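Local coordinates for cysteine hydrolase (Staphylococcus aureus, PDB 6KUA), which probably hydrolyses nicotinamide to nicotinic acid and ammonia, as a zinc-containing nicotinamidase of the isochorismatase-like cysteine hydrolase family, at residues A5-D10 against H48-M53. Sequence-based numbering, arbitrary orientation.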
ATOM      1  N   ALA A   5      -1.841  20.900   2.491  1.00 22.50           N
ATOM      2  CA  ALA A   5      -2.605  20.715   1.268  1.00 18.97           C
ATOM      3  C   ALA A   5      -4.071  20.607   1.635  1.00 21.42           C
ATOM      4  O   ALA A   5      -4.426  20.169   2.734  1.00 18.09           O
ATOM      5  CB  ALA A   5      -2.148  19.472   0.471  1.00 17.20           C
ATOM      6  N   LEU A   6      -4.913  21.060   0.718  1.00 17.68           N
ATOM      7  CA  LEU A   6      -6.351  20.979   0.873  1.00 19.08           C
ATOM      8  C   LEU A   6      -6.860  19.825   0.022  1.00 18.98           C
ATOM      9  O   LEU A   6      -6.535  19.739  -1.168  1.00 21.62           O
ATOM     10  CB  LEU A   6      -7.005  22.300   0.452  1.00 19.72           C
ATOM     11  CG  LEU A   6      -8.529  22.344   0.492  1.00 22.12           C
ATOM     12  CD1 LEU A   6      -9.029  22.264   1.919  1.00 17.15           C
ATOM     13  CD2 LEU A   6      -9.023  23.618  -0.165  1.00 20.34           C
ATOM     14  N   LEU A   7      -7.634  18.935   0.622  1.00 21.50           N
ATOM     15  CA  LEU A   7      -8.250  17.827  -0.101  1.00 20.73           C
ATOM     16  C   LEU A   7      -9.746  18.084  -0.177  1.00 17.50           C
ATOM     17  O   LEU A   7     -10.421  18.121   0.860  1.00 18.58           O
ATOM     18  CB  LEU A   7      -7.970  16.485   0.587  1.00 18.47           C
ATOM     19  CG  LEU A   7      -6.515  16.151   0.926  1.00 19.02           C
ATOM     20  CD1 LEU A   7      -6.360  14.721   1.478  1.00 15.37           C
ATOM     21  CD2 LEU A   7      -5.604  16.362  -0.280  1.00 21.10           C
ATOM     22  N   VAL A   8     -10.258  18.257  -1.395  1.00 19.47           N
ATOM     23  CA  VAL A   8     -11.681  18.502  -1.636  1.00 23.06           C
ATOM     24  C   VAL A   8     -12.286  17.211  -2.165  1.00 21.17           C
ATOM     25  O   VAL A   8     -12.065  16.836  -3.322  1.00 20.55           O
ATOM     26  CB  VAL A   8     -11.908  19.662  -2.609  1.00 19.83           C
ATOM     27  CG1 VAL A   8     -13.411  19.911  -2.798  1.00 21.94           C
ATOM     28  CG2 VAL A   8     -11.196  20.903  -2.090  1.00 21.90           C
ATOM     29  N   VAL A   9     -13.052  16.533  -1.316  1.00 22.66           N
ATOM     30  CA  VAL A   9     -13.515  15.172  -1.585  1.00 22.32           C
ATOM     31  C   VAL A   9     -14.933  15.206  -2.151  1.00 26.17           C
ATOM     32  O   VAL A   9     -15.868  15.689  -1.497  1.00 24.61           O
ATOM     33  CB  VAL A   9     -13.445  14.307  -0.316  1.00 24.73           C
ATOM     34  CG1 VAL A   9     -13.848  12.876  -0.626  1.00 26.75           C
ATOM     35  CG2 VAL A   9     -12.030  14.346   0.263  1.00 20.08           C
ATOM     36  N   ASP A  10     -15.068  14.711  -3.387  1.00 23.96           N
ATOM     37  CA  ASP A  10     -16.345  14.349  -4.020  1.00 34.21           C
ATOM     38  C   ASP A  10     -17.404  15.448  -3.958  1.00 33.55           C
ATOM     39  O   ASP A  10     -18.587  15.186  -3.720  1.00 32.11           O
ATOM     40  CB  ASP A  10     -16.885  13.051  -3.421  1.00 32.49           C
ATOM     41  CG  ASP A  10     -16.249  11.843  -4.042  1.00 39.21           C
ATOM     42  OD1 ASP A  10     -16.249  11.758  -5.292  1.00 41.01           O
ATOM     43  OD2 ASP A  10     -15.721  10.992  -3.294  1.00 42.77           O
ATOM     44  N   HIS A  48      -1.063  23.671  -2.114  1.00 25.26           N
ATOM     45  CA  HIS A  48      -1.578  22.724  -3.080  1.00 22.18           C
ATOM     46  C   HIS A  48      -3.001  22.317  -2.739  1.00 22.25           C
ATOM     47  O   HIS A  48      -3.345  22.132  -1.571  1.00 22.85           O
ATOM     48  CB  HIS A  48      -0.656  21.511  -3.154  1.00 20.18           C
ATOM     49  CG  HIS A  48       0.648  21.826  -3.801  1.00 26.36           C
ATOM     50  ND1 HIS A  48       0.814  21.823  -5.171  1.00 24.66           N
ATOM     51  CD2 HIS A  48       1.833  22.233  -3.274  1.00 22.59           C
ATOM     52  CE1 HIS A  48       2.055  22.178  -5.457  1.00 27.61           C
ATOM     53  NE2 HIS A  48       2.691  22.436  -4.325  1.00 22.41           N
ATOM     54  N   ILE A  49      -3.829  22.195  -3.774  1.00 24.22           N
ATOM     55  CA  ILE A  49      -5.236  21.843  -3.641  1.00 19.69           C
ATOM     56  C   ILE A  49      -5.506  20.655  -4.548  1.00 21.85           C
ATOM     57  O   ILE A  49      -5.217  20.707  -5.749  1.00 23.37           O
ATOM     58  CB  ILE A  49      -6.170  23.013  -4.006  1.00 22.92           C
ATOM     59  CG1 ILE A  49      -5.807  24.265  -3.203  1.00 23.34           C
ATOM     60  CG2 ILE A  49      -7.600  22.627  -3.728  1.00 21.73           C
ATOM     61  CD1 ILE A  49      -5.911  25.547  -3.986  1.00 22.95           C
ATOM     62  N   PHE A  50      -6.080  19.597  -3.978  1.00 22.20           N
ATOM     63  CA  PHE A  50      -6.380  18.367  -4.702  1.00 19.67           C
ATOM     64  C   PHE A  50      -7.889  18.183  -4.708  1.00 23.80           C
ATOM     65  O   PHE A  50      -8.512  18.129  -3.641  1.00 22.88           O
ATOM     66  CB  PHE A  50      -5.682  17.162  -4.067  1.00 20.21           C
ATOM     67  CG  PHE A  50      -4.179  17.259  -4.056  1.00 19.39           C
ATOM     68  CD1 PHE A  50      -3.527  18.096  -3.159  1.00 21.39           C
ATOM     69  CD2 PHE A  50      -3.416  16.493  -4.935  1.00 25.06           C
ATOM     70  CE1 PHE A  50      -2.132  18.195  -3.144  1.00 20.62           C
ATOM     71  CE2 PHE A  50      -2.015  16.573  -4.930  1.00 23.11           C
ATOM     72  CZ  PHE A  50      -1.371  17.420  -4.036  1.00 24.91           C
ATOM     73  N   PHE A  51      -8.476  18.127  -5.906  1.00 21.98           N
ATOM     74  CA  PHE A  51      -9.879  17.781  -6.072  1.00 23.15           C
ATOM     75  C   PHE A  51      -9.963  16.287  -6.373  1.00 25.95           C
ATOM     76  O   PHE A  51      -9.434  15.826  -7.391  1.00 25.86           O
ATOM     77  CB  PHE A  51     -10.519  18.621  -7.182  1.00 26.02           C
ATOM     78  CG  PHE A  51     -10.585  20.096  -6.863  1.00 23.17           C
ATOM     79  CD1 PHE A  51      -9.510  20.923  -7.125  1.00 25.22           C
ATOM     80  CD2 PHE A  51     -11.724  20.645  -6.287  1.00 22.21           C
ATOM     81  CE1 PHE A  51      -9.566  22.292  -6.822  1.00 26.26           C
ATOM     82  CE2 PHE A  51     -11.792  21.988  -5.987  1.00 25.30           C
ATOM     83  CZ  PHE A  51     -10.711  22.819  -6.254  1.00 25.93           C
ATOM     84  N   LEU A  52     -10.575  15.535  -5.460  1.00 23.90           N
ATOM     85  CA  LEU A  52     -10.631  14.079  -5.524  1.00 25.22           C
ATOM     86  C   LEU A  52     -12.051  13.654  -5.868  1.00 28.48           C
ATOM     87  O   LEU A  52     -12.992  14.007  -5.152  1.00 26.99           O
ATOM     88  CB  LEU A  52     -10.188  13.463  -4.201  1.00 24.30           C
ATOM     89  CG  LEU A  52      -8.696  13.718  -4.015  1.00 26.38           C
ATOM     90  CD1 LEU A  52      -8.416  14.361  -2.664  1.00 25.65           C
ATOM     91  CD2 LEU A  52      -7.942  12.415  -4.190  1.00 31.85           C
ATOM     92  N   MET A  53     -12.201  12.885  -6.950  1.00 28.95           N
ATOM     93  CA  MET A  53     -13.516  12.642  -7.535  1.00 31.69           C
ATOM     94  C   MET A  53     -13.718  11.184  -7.920  1.00 29.49           C
ATOM     95  O   MET A  53     -12.926  10.620  -8.675  1.00 25.17           O
ATOM     96  CB  MET A  53     -13.720  13.525  -8.768  1.00 34.08           C
ATOM     97  CG  MET A  53     -13.685  15.010  -8.442  1.00 34.69           C
ATOM     98  SD  MET A  53     -15.201  15.526  -7.626  1.00 53.24           S
ATOM     99  CE  MET A  53     -16.338  14.416  -8.436  1.00 39.88           C
TER
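The carbonyl of His48 accepts the amide of Leu6 (N to O 3.0 Å), first of five alternating backbone bonds. Ile49 rests CG2 4.0 Å from CD2 of Leu6, both side chains running toward helix 32-44. On the other face, CE1 of Phe50 meets CB of Ala5 (3.8 Å) and CD2 of Leu7 lies beside CB of Phe50; side chains of helix 115-121 touch this ring, and His100 stacks on it. In parallel pairing one residue bonds both neighbours of its opposite number: Phe50 gives N-H to Leu6 O and takes the amide of Val8 at O, almost straight (179°). The connection from 4-9 to 48-54, which includes helix 32-44, is a right-handed beta-alpha-beta crossover of the isochorismatase-like alpha/beta fold, with 4-9 central in the sheet. Phe51 sets CD2 3.8 Å from CB of Val8, and Tyr90 meets the Phe51 ring edge-to-face. CD1 of Leu52 touches CB of Leu7; Leu52 N-H goes to Val8 O, and Leu52 O takes the amide of Asp10. Folding at chi2 (-75°) brings SD of Met53 to 4.0 Å from CA of Asp10, whose OD1 accepts a hydrogen bond from Asp54 N while OD2 salt-bridges Lys104 NZ; the Asp10 side chain lies about 7 Å from the zinc ion.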